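Local coordinates for protein monooxygenase (Agrobacterium tumefaciens, PDB 2I7G) that probably acts as a flavin-dependent monooxygenase of the luciferase-like family, inserting one oxygen atom of O2 into a substrate not yet identified, at residues L164-V170 against G182-R188; T252-G258 against N327-Q333. One frame throughout, in Å; residues are numbered along the deposited sequence. Where two conformers were deposited one is given.

Contact 1. Residues L164-V170 against G182-R188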
ATOM      1  N   LEU B 164      -1.078  -1.787 -19.103  1.00 21.36           N
ATOM      2  CA  LEU B 164      -1.645  -2.564 -17.993  1.00 23.98           C
ATOM      3  C   LEU B 164      -3.086  -2.179 -17.754  1.00 23.51           C
ATOM      4  O   LEU B 164      -3.926  -3.033 -17.508  1.00 25.12           O
ATOM      5  CB  LEU B 164      -0.843  -2.324 -16.715  1.00 22.51           C
ATOM      6  CG  LEU B 164       0.596  -2.842 -16.678  1.00 24.62           C
ATOM      7  CD1 LEU B 164       1.252  -2.362 -15.391  1.00 24.65           C
ATOM      8  CD2 LEU B 164       0.629  -4.395 -16.822  1.00 28.91           C
ATOM      9  N   ARG B 165      -3.399  -0.891 -17.833  1.00 24.35           N
ATOM     10  CA  ARG B 165      -4.759  -0.501 -17.502  1.00 25.73           C
ATOM     11  C   ARG B 165      -5.732  -0.833 -18.646  1.00 26.36           C
ATOM     12  O   ARG B 165      -6.941  -0.863 -18.430  1.00 26.77           O
ATOM     13  CB  ARG B 165      -4.827   0.987 -17.111  1.00 26.24           C
ATOM     14  CG  ARG B 165      -4.858   1.873 -18.270  1.00 28.36           C
ATOM     15  CD  ARG B 165      -5.382   3.246 -17.872  1.00 30.48           C
ATOM     16  NE  ARG B 165      -5.295   4.142 -19.013  1.00 30.57           N
ATOM     17  CZ  ARG B 165      -5.587   5.433 -18.971  1.00 30.57           C
ATOM     18  NH1 ARG B 165      -5.986   6.009 -17.828  1.00 26.19           N
ATOM     19  NH2 ARG B 165      -5.449   6.159 -20.078  1.00 31.96           N
ATOM     20  N   GLU B 166      -5.215  -1.087 -19.846  0.50 26.89           N
ATOM     21  CA  GLU B 166      -6.066  -1.281 -21.026  0.50 27.75           C
ATOM     22  C   GLU B 166      -6.582  -2.714 -21.183  0.50 27.93           C
ATOM     23  O   GLU B 166      -7.565  -2.957 -21.888  0.50 27.60           O
ATOM     24  CB  GLU B 166      -5.331  -0.827 -22.298  0.50 28.04           C
ATOM     25  CG  GLU B 166      -6.219  -0.596 -23.523  0.50 30.12           C
ATOM     26  CD  GLU B 166      -7.132   0.610 -23.412  0.50 31.46           C
ATOM     27  OE1 GLU B 166      -6.785   1.593 -22.714  0.50 32.54           O
ATOM     28  OE2 GLU B 166      -8.204   0.575 -24.055  0.50 34.59           O
ATOM     29  N   GLN B 167      -5.915  -3.680 -20.555  1.00 27.59           N
ATOM     30  CA  GLN B 167      -6.439  -5.060 -20.581  1.00 27.88           C
ATOM     31  C   GLN B 167      -5.771  -5.923 -19.559  1.00 27.31           C
ATOM     32  O   GLN B 167      -4.709  -5.591 -19.087  1.00 26.12           O
ATOM     33  CB  GLN B 167      -6.218  -5.678 -21.939  1.00 28.84           C
ATOM     34  CG  GLN B 167      -4.782  -5.782 -22.341  1.00 31.35           C
ATOM     35  CD  GLN B 167      -4.650  -6.273 -23.772  1.00 35.81           C
ATOM     36  OE1 GLN B 167      -5.271  -7.274 -24.163  1.00 38.86           O
ATOM     37  NE2 GLN B 167      -3.836  -5.578 -24.560  1.00 37.22           N
ATOM     38  N   GLU B 168      -6.391  -7.062 -19.277  0.50 27.05           N
ATOM     39  CA  GLU B 168      -5.963  -7.952 -18.203  0.50 27.04           C
ATOM     40  C   GLU B 168      -4.599  -8.594 -18.460  0.50 26.49           C
ATOM     41  O   GLU B 168      -3.747  -8.618 -17.567  0.50 25.92           O
ATOM     42  CB  GLU B 168      -7.029  -9.029 -18.011  0.50 26.95           C
ATOM     43  CG  GLU B 168      -6.786 -10.014 -16.880  0.50 27.59           C
ATOM     44  CD  GLU B 168      -8.019 -10.881 -16.616  0.50 28.33           C
ATOM     45  OE1 GLU B 168      -9.133 -10.311 -16.537  0.50 29.64           O
ATOM     46  OE2 GLU B 168      -7.878 -12.120 -16.494  0.50 29.07           O
ATOM     47  N   VAL B 169      -4.400  -9.095 -19.680  1.00 25.97           N
ATOM     48  CA  VAL B 169      -3.204  -9.866 -20.021  1.00 26.67           C
ATOM     49  C   VAL B 169      -2.384  -9.045 -20.996  1.00 28.01           C
ATOM     50  O   VAL B 169      -2.915  -8.616 -22.034  1.00 28.58           O
ATOM     51  CB  VAL B 169      -3.591 -11.241 -20.635  1.00 27.37           C
ATOM     52  CG1 VAL B 169      -2.333 -11.996 -21.147  1.00 27.05           C
ATOM     53  CG2 VAL B 169      -4.335 -12.067 -19.595  1.00 26.20           C
ATOM     54  N   VAL B 170      -1.116  -8.796 -20.662  1.00 27.41           N
ATOM     55  CA  VAL B 170      -0.259  -7.959 -21.523  1.00 27.55           C
ATOM     56  C   VAL B 170       1.016  -8.636 -21.990  1.00 26.68           C
ATOM     57  O   VAL B 170       1.555  -9.522 -21.319  1.00 24.19           O
ATOM     58  CB  VAL B 170       0.130  -6.613 -20.858  1.00 28.23           C
ATOM     59  CG1 VAL B 170      -1.109  -5.773 -20.550  1.00 29.44           C
ATOM     60  CG2 VAL B 170       0.947  -6.863 -19.601  1.00 29.83           C
ATOM     61  N   GLY B 182       2.787 -12.135 -22.013  1.00 23.85           N
ATOM     62  CA  GLY B 182       1.415 -12.692 -21.997  1.00 22.75           C
ATOM     63  C   GLY B 182       0.985 -13.053 -20.588  1.00 23.17           C
ATOM     64  O   GLY B 182       0.470 -14.141 -20.358  1.00 23.16           O
ATOM     65  N   ARG B 183       1.201 -12.130 -19.644  1.00 22.40           N
ATOM     66  CA  ARG B 183       0.873 -12.379 -18.233  1.00 22.22           C
ATOM     67  C   ARG B 183      -0.301 -11.500 -17.777  1.00 22.20           C
ATOM     68  O   ARG B 183      -0.386 -10.319 -18.144  1.00 22.97           O
ATOM     69  CB  ARG B 183       2.068 -12.061 -17.328  1.00 22.00           C
ATOM     70  CG  ARG B 183       3.395 -12.750 -17.705  1.00 21.28           C
ATOM     71  CD  ARG B 183       3.255 -14.276 -17.856  1.00 20.60           C
ATOM     72  NE  ARG B 183       2.842 -14.988 -16.638  1.00 21.59           N
ATOM     73  CZ  ARG B 183       2.594 -16.297 -16.595  1.00 25.11           C
ATOM     74  NH1 ARG B 183       2.220 -16.880 -15.445  1.00 24.41           N
ATOM     75  NH2 ARG B 183       2.696 -17.058 -17.714  1.00 25.32           N
ATOM     76  N   GLY B 184      -1.183 -12.064 -16.956  1.00 22.11           N
ATOM     77  CA  GLY B 184      -2.272 -11.274 -16.344  1.00 22.28           C
ATOM     78  C   GLY B 184      -1.770 -10.485 -15.143  1.00 22.78           C
ATOM     79  O   GLY B 184      -0.903 -10.969 -14.392  1.00 24.23           O
ATOM     80  N   VAL B 185      -2.339  -9.292 -14.922  1.00 22.22           N
ATOM     81  CA  VAL B 185      -1.952  -8.455 -13.781  1.00 21.43           C
ATOM     82  C   VAL B 185      -3.184  -8.227 -12.921  1.00 21.86           C
ATOM     83  O   VAL B 185      -4.182  -7.692 -13.404  1.00 22.59           O
ATOM     84  CB  VAL B 185      -1.314  -7.111 -14.195  1.00 23.03           C
ATOM     85  CG1 VAL B 185      -0.975  -6.263 -12.948  1.00 20.21           C
ATOM     86  CG2 VAL B 185      -0.035  -7.400 -15.031  1.00 23.21           C
ATOM     87  N   TYR B 186      -3.109  -8.645 -11.652  1.00 21.05           N
ATOM     88  CA  TYR B 186      -4.286  -8.705 -10.772  1.00 20.50           C
ATOM     89  C   TYR B 186      -4.012  -7.915  -9.464  1.00 20.08           C
ATOM     90  O   TYR B 186      -2.848  -7.773  -9.053  1.00 20.71           O
ATOM     91  CB  TYR B 186      -4.601 -10.193 -10.434  1.00 20.69           C
ATOM     92  CG  TYR B 186      -4.856 -10.959 -11.707  1.00 21.46           C
ATOM     93  CD1 TYR B 186      -6.023 -10.744 -12.439  1.00 23.00           C
ATOM     94  CD2 TYR B 186      -3.853 -11.768 -12.251  1.00 22.34           C
ATOM     95  CE1 TYR B 186      -6.235 -11.403 -13.674  1.00 23.61           C
ATOM     96  CE2 TYR B 186      -4.046 -12.443 -13.479  1.00 21.70           C
ATOM     97  CZ  TYR B 186      -5.223 -12.228 -14.181  1.00 23.63           C
ATOM     98  OH  TYR B 186      -5.363 -12.871 -15.384  1.00 23.70           O
ATOM     99  N   PRO B 187      -5.072  -7.430  -8.776  1.00 20.84           N
ATOM    100  CA  PRO B 187      -6.466  -7.533  -9.169  1.00 21.18           C
ATOM    101  C   PRO B 187      -6.842  -6.440 -10.172  1.00 21.08           C
ATOM    102  O   PRO B 187      -6.187  -5.377 -10.228  1.00 22.19           O
ATOM    103  CB  PRO B 187      -7.227  -7.285  -7.853  1.00 23.09           C
ATOM    104  CG  PRO B 187      -6.374  -6.283  -7.131  1.00 20.71           C
ATOM    105  CD  PRO B 187      -4.920  -6.711  -7.489  1.00 20.49           C
ATOM    106  N   ARG B 188      -7.894  -6.701 -10.946  1.00 21.24           N
ATOM    107  CA  ARG B 188      -8.389  -5.683 -11.879  1.00 22.19           C
ATOM    108  C   ARG B 188      -9.135  -4.605 -11.070  1.00 23.15           C
ATOM    109  O   ARG B 188      -9.783  -4.916 -10.066  1.00 23.42           O
ATOM    110  CB  ARG B 188      -9.332  -6.312 -12.925  1.00 21.65           C
ATOM    111  CG  ARG B 188      -8.700  -7.460 -13.733  1.00 21.74           C
ATOM    112  CD  ARG B 188      -7.320  -7.049 -14.240  1.00 24.21           C
ATOM    113  NE  ARG B 188      -7.381  -5.902 -15.157  1.00 23.48           N
ATOM    114  CZ  ARG B 188      -6.312  -5.301 -15.683  1.00 25.45           C
ATOM    115  NH1 ARG B 188      -5.071  -5.677 -15.327  1.00 24.11           N
ATOM    116  NH2 ARG B 188      -6.503  -4.304 -16.559  1.00 23.10           N
TER
HETATM  117  O   HOH W   1      -2.763  -5.772 -17.144  1.00 27.21           O
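Val170 O is gripped by two successive backbone N-H groups. Arg183 N donates to Val170 O at 3.1 Å, and Gly182 N adds a weak bond. Two residues thus face one, a G1 beta bulge, with Gly182 at positive phi. Val170 N returns a bond to Arg183 O at 3.0 Å. One step on, Val169 and Gly184 form a non-hydrogen-bonded pair. Val185 N then reaches Glu168 O at 3.1 Å, and Gly184 CA adds a CA-H...O contact to the same oxygen.

Arg188 bridges this strand pair to the end of helix 150-166. Arg188 NH2 meets Leu164 O at 3.0 Å, almost straight (169°) and in the guanidinium plane. Arg188 NH1 donates to Val185 O at 2.9 Å, also in that plane, and to water 1, which in turn donates a hydrogen bond to Gln167 O. These bonds fix the rotation of the group. Glu168 CA lies over one face, 3.7 Å above its centre. Nearby, Leu164 CD2 and Val185 CG2 touch at 3.6 Å, their side chains crossing at about a right angle.

In the conformer described, Glu168 has CG anti to its backbone N (chi1 -177°), and the extended chain carries the carboxylate to the Tyr186 hydroxyl. Tyr186 OH donates a hydrogen bond to Glu168 OE2 at 2.8 Å. The oxygen sits at the ring edge and is met on its anti side, somewhat out of the carboxylate plane. Carboxylate and ring planes are 71° apart.

Val185 packs on Leu142 of the second subunit, and Tyr186 O accepts from Ser79 OG of that subunit, so the contact belongs to the dimer interface. The Arg188 charge is met by carbonyl oxygens, including one at a helix C-terminus, whose dipole would probably help stabilise it. In this conformer Glu168 OE1 also salt-bridges Arg40 of the second subunit, and the carboxylate probably stays ionised.

Contact 2. Residues T252-G258 against N327-Q333; sequences TSINVHG and NDRFLLQ
The Phe330 ring has Ile254 CD1 at its edge, in plane, while Ile254 CG1 and Val256 CG2 approach obliquely. Val256 CG2 comes to 3.4 Å from Phe330 CZ. Phe330 CG is anti to the backbone N (chi1 173°), which carries the ring forward from its pair mate Ile254 to Val256. The ring of Phe307 also meets it. The His257 ring has Gln333 CD in plane at its edge, 3.7 Å from His257 CD2. The two side chains run side by side, ring and amide planes 79° apart. Arg286 is hydrogen-bonded to His257 ND1.

The strands pair in parallel. Leu331 N donates to Ile254 O at 2.9 Å, and Val256 N to Leu331 O at 2.9 Å. Gln333 N follows to Val256 O at 2.8 Å. Arg329 O is gripped from opposite faces of its plane, by Ile254 N and by Asn327 ND2 at 2.9 Å. At the strand start, Asp328 OD2 takes Thr252 N on its anti lone pair at 2.9 Å. Water 2 also donates to OD2 and bonds with Thr252 OG1.

Ile254 faces helix 230-242. On the other side of the sheet, Arg329 makes salt bridges with Glu23 and Glu128. Such parallel strands, with helices outside and polar groups within, are typical of the TIM barrel.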
ATOM      1  N   THR B 252      -7.423  19.296 -17.722  1.00 25.29           N
ATOM      2  CA  THR B 252      -6.322  20.066 -17.179  1.00 24.67           C
ATOM      3  C   THR B 252      -6.581  20.398 -15.720  1.00 24.07           C
ATOM      4  O   THR B 252      -7.727  20.632 -15.287  1.00 24.33           O
ATOM      5  CB  THR B 252      -6.078  21.366 -17.998  1.00 24.81           C
ATOM      6  OG1 THR B 252      -7.278  22.144 -18.001  1.00 26.83           O
ATOM      7  CG2 THR B 252      -5.662  21.040 -19.484  1.00 25.17           C
ATOM      8  N   SER B 253      -5.504  20.466 -14.955  1.00 23.00           N
ATOM      9  CA  SER B 253      -5.574  20.870 -13.562  1.00 23.15           C
ATOM     10  C   SER B 253      -4.463  21.904 -13.342  1.00 22.31           C
ATOM     11  O   SER B 253      -3.401  21.896 -14.021  1.00 21.41           O
ATOM     12  CB  SER B 253      -5.305  19.637 -12.653  1.00 23.42           C
ATOM     13  OG  SER B 253      -5.424  20.024 -11.302  1.00 29.97           O
ATOM     14  N   ILE B 254      -4.685  22.779 -12.371  1.00 22.35           N
ATOM     15  CA  ILE B 254      -3.560  23.550 -11.835  1.00 23.96           C
ATOM     16  C   ILE B 254      -3.332  23.149 -10.378  1.00 23.69           C
ATOM     17  O   ILE B 254      -4.293  22.945  -9.607  1.00 24.60           O
ATOM     18  CB  ILE B 254      -3.698  25.077 -12.031  1.00 23.66           C
ATOM     19  CG1 ILE B 254      -4.856  25.655 -11.184  1.00 24.16           C
ATOM     20  CG2 ILE B 254      -3.798  25.438 -13.573  1.00 22.48           C
ATOM     21  CD1 ILE B 254      -5.020  27.199 -11.299  1.00 23.90           C
ATOM     22  N   ASN B 255      -2.060  23.010 -10.016  1.00 23.65           N
ATOM     23  CA  ASN B 255      -1.658  22.564  -8.685  1.00 23.13           C
ATOM     24  C   ASN B 255      -0.897  23.743  -8.069  1.00 23.72           C
ATOM     25  O   ASN B 255       0.136  24.129  -8.583  1.00 23.42           O
ATOM     26  CB  ASN B 255      -0.694  21.387  -8.797  1.00 23.11           C
ATOM     27  CG  ASN B 255      -1.341  20.121  -9.335  1.00 27.12           C
ATOM     28  OD1 ASN B 255      -2.510  20.088  -9.696  1.00 29.30           O
ATOM     29  ND2 ASN B 255      -0.531  19.060  -9.408  1.00 26.62           N
ATOM     30  N   VAL B 256      -1.430  24.312  -6.997  1.00 22.47           N
ATOM     31  CA  VAL B 256      -0.892  25.549  -6.452  1.00 22.90           C
ATOM     32  C   VAL B 256      -0.691  25.432  -4.932  1.00 23.39           C
ATOM     33  O   VAL B 256      -1.323  24.584  -4.259  1.00 24.88           O
ATOM     34  CB  VAL B 256      -1.857  26.743  -6.744  1.00 23.41           C
ATOM     35  CG1 VAL B 256      -2.173  26.810  -8.223  1.00 22.55           C
ATOM     36  CG2 VAL B 256      -3.178  26.649  -5.929  1.00 24.47           C
ATOM     37  N   HIS B 257       0.143  26.323  -4.408  1.00 22.37           N
ATOM     38  CA  HIS B 257       0.304  26.447  -2.970  1.00 23.75           C
ATOM     39  C   HIS B 257      -0.587  27.553  -2.460  1.00 23.55           C
ATOM     40  O   HIS B 257      -0.872  28.512  -3.181  1.00 22.19           O
ATOM     41  CB  HIS B 257       1.757  26.731  -2.623  1.00 24.00           C
ATOM     42  CG  HIS B 257       2.671  25.611  -3.005  1.00 28.62           C
ATOM     43  ND1 HIS B 257       3.601  25.718  -4.019  1.00 34.89           N
ATOM     44  CD2 HIS B 257       2.748  24.334  -2.559  1.00 33.67           C
ATOM     45  CE1 HIS B 257       4.237  24.563  -4.154  1.00 32.79           C
ATOM     46  NE2 HIS B 257       3.753  23.715  -3.269  1.00 32.86           N
ATOM     47  N   GLY B 258      -0.998  27.432  -1.202  1.00 23.33           N
ATOM     48  CA  GLY B 258      -1.798  28.508  -0.608  1.00 23.88           C
ATOM     49  C   GLY B 258      -2.385  28.126   0.731  1.00 24.86           C
ATOM     50  O   GLY B 258      -1.972  27.137   1.363  1.00 24.33           O
ATOM     51  N   ASN B 327      -9.250  25.480 -16.711  1.00 23.01           N
ATOM     52  CA  ASN B 327      -8.922  24.217 -16.086  1.00 22.41           C
ATOM     53  C   ASN B 327     -10.150  23.492 -15.547  1.00 23.10           C
ATOM     54  O   ASN B 327     -11.075  24.131 -15.027  1.00 23.69           O
ATOM     55  CB  ASN B 327      -7.911  24.444 -14.946  1.00 21.84           C
ATOM     56  CG  ASN B 327      -8.390  25.502 -13.906  1.00 21.57           C
ATOM     57  OD1 ASN B 327      -8.699  26.654 -14.243  1.00 19.64           O
ATOM     58  ND2 ASN B 327      -8.447  25.102 -12.633  1.00 21.78           N
ATOM     59  N   ASP B 328     -10.111  22.161 -15.620  1.00 23.01           N
ATOM     60  CA  ASP B 328     -11.159  21.250 -15.075  1.00 23.70           C
ATOM     61  C   ASP B 328     -11.026  20.957 -13.580  1.00 23.28           C
ATOM     62  O   ASP B 328     -11.981  20.531 -12.921  1.00 24.48           O
ATOM     63  CB  ASP B 328     -11.059  19.914 -15.796  1.00 23.65           C
ATOM     64  CG  ASP B 328     -11.262  20.083 -17.278  1.00 27.04           C
ATOM     65  OD1 ASP B 328     -12.394  20.416 -17.695  1.00 31.45           O
ATOM     66  OD2 ASP B 328     -10.268  19.949 -18.012  1.00 29.71           O
ATOM     67  N   ARG B 329      -9.826  21.160 -13.072  1.00 22.78           N
ATOM     68  CA  ARG B 329      -9.520  20.758 -11.730  1.00 22.63           C
ATOM     69  C   ARG B 329      -8.553  21.789 -11.108  1.00 21.42           C
ATOM     70  O   ARG B 329      -7.736  22.373 -11.820  1.00 21.28           O
ATOM     71  CB  ARG B 329      -8.945  19.320 -11.754  1.00 23.38           C
ATOM     72  CG  ARG B 329      -8.430  18.835 -10.387  1.00 23.36           C
ATOM     73  CD  ARG B 329      -7.875  17.385 -10.486  1.00 25.72           C
ATOM     74  NE  ARG B 329      -8.929  16.391 -10.648  1.00 27.85           N
ATOM     75  CZ  ARG B 329      -8.721  15.054 -10.606  1.00 28.73           C
ATOM     76  NH1 ARG B 329      -7.508  14.559 -10.431  1.00 28.83           N
ATOM     77  NH2 ARG B 329      -9.740  14.234 -10.713  1.00 28.01           N
ATOM     78  N   PHE B 330      -8.696  22.004  -9.802  1.00 20.89           N
ATOM     79  CA  PHE B 330      -7.871  22.937  -9.020  1.00 20.58           C
ATOM     80  C   PHE B 330      -7.445  22.205  -7.768  1.00 21.24           C
ATOM     81  O   PHE B 330      -8.313  21.783  -6.988  1.00 21.75           O
ATOM     82  CB  PHE B 330      -8.669  24.211  -8.659  1.00 20.32           C
ATOM     83  CG  PHE B 330      -7.957  25.135  -7.727  1.00 22.66           C
ATOM     84  CD1 PHE B 330      -7.064  26.095  -8.234  1.00 23.10           C
ATOM     85  CD2 PHE B 330      -8.156  25.053  -6.333  1.00 19.96           C
ATOM     86  CE1 PHE B 330      -6.361  26.953  -7.387  1.00 21.23           C
ATOM     87  CE2 PHE B 330      -7.494  25.959  -5.465  1.00 20.77           C
ATOM     88  CZ  PHE B 330      -6.577  26.892  -5.995  1.00 22.32           C
ATOM     89  N   LEU B 331      -6.133  22.057  -7.538  1.00 20.90           N
ATOM     90  CA  LEU B 331      -5.613  21.368  -6.368  1.00 21.55           C
ATOM     91  C   LEU B 331      -4.743  22.306  -5.523  1.00 21.94           C
ATOM     92  O   LEU B 331      -3.807  22.924  -6.032  1.00 22.63           O
ATOM     93  CB  LEU B 331      -4.758  20.150  -6.769  1.00 22.54           C
ATOM     94  CG  LEU B 331      -5.421  18.944  -7.428  1.00 25.08           C
ATOM     95  CD1 LEU B 331      -4.363  17.780  -7.413  1.00 27.33           C
ATOM     96  CD2 LEU B 331      -6.745  18.539  -6.705  1.00 25.72           C
ATOM     97  N   LEU B 332      -5.052  22.379  -4.234  1.00 22.62           N
ATOM     98  CA  LEU B 332      -4.401  23.350  -3.351  1.00 22.15           C
ATOM     99  C   LEU B 332      -3.540  22.606  -2.329  1.00 22.60           C
ATOM    100  O   LEU B 332      -4.059  21.684  -1.658  1.00 22.81           O
ATOM    101  CB  LEU B 332      -5.528  24.119  -2.638  1.00 22.84           C
ATOM    102  CG  LEU B 332      -5.052  25.187  -1.662  1.00 23.36           C
ATOM    103  CD1 LEU B 332      -4.191  26.277  -2.357  1.00 23.64           C
ATOM    104  CD2 LEU B 332      -6.283  25.816  -0.831  1.00 22.76           C
ATOM    105  N   GLN B 333      -2.284  23.023  -2.157  1.00 22.31           N
ATOM    106  CA  GLN B 333      -1.404  22.447  -1.124  1.00 23.73           C
ATOM    107  C   GLN B 333      -1.241  23.490  -0.012  1.00 24.65           C
ATOM    108  O   GLN B 333      -0.597  24.531  -0.217  1.00 23.38           O
ATOM    109  CB  GLN B 333      -0.050  22.032  -1.715  1.00 24.26           C
ATOM    110  CG  GLN B 333       0.919  21.515  -0.644  1.00 24.44           C
ATOM    111  CD  GLN B 333       2.226  20.968  -1.221  1.00 28.49           C
ATOM    112  OE1 GLN B 333       2.228  20.127  -2.128  1.00 41.41           O
ATOM    113  NE2 GLN B 333       3.304  21.372  -0.660  1.00 27.84           N
TER
HETATM  114  O   HOH W   2      -9.367  21.443 -19.924  1.00 42.65           O

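Both segments of contact 1 precede those of contact 2 in the chain. Their centres lie 32 Å apart and their nearest atoms about 11 Å apart, so they do not touch. Contact 2 is part of the barrel wall, its centre about 8 Å from the centre of the chain. Contact 1 is peripheral, about 26 Å from that centre, where a small antiparallel sheet follows helix 150-166 and meets the second subunit. No other chain touches 252-258 or 327-333. In TIM-barrel enzymes the active site lies at the C-terminal ends of the strands, so His257 and Gln333 of contact 2 are probably nearer to it than contact 1.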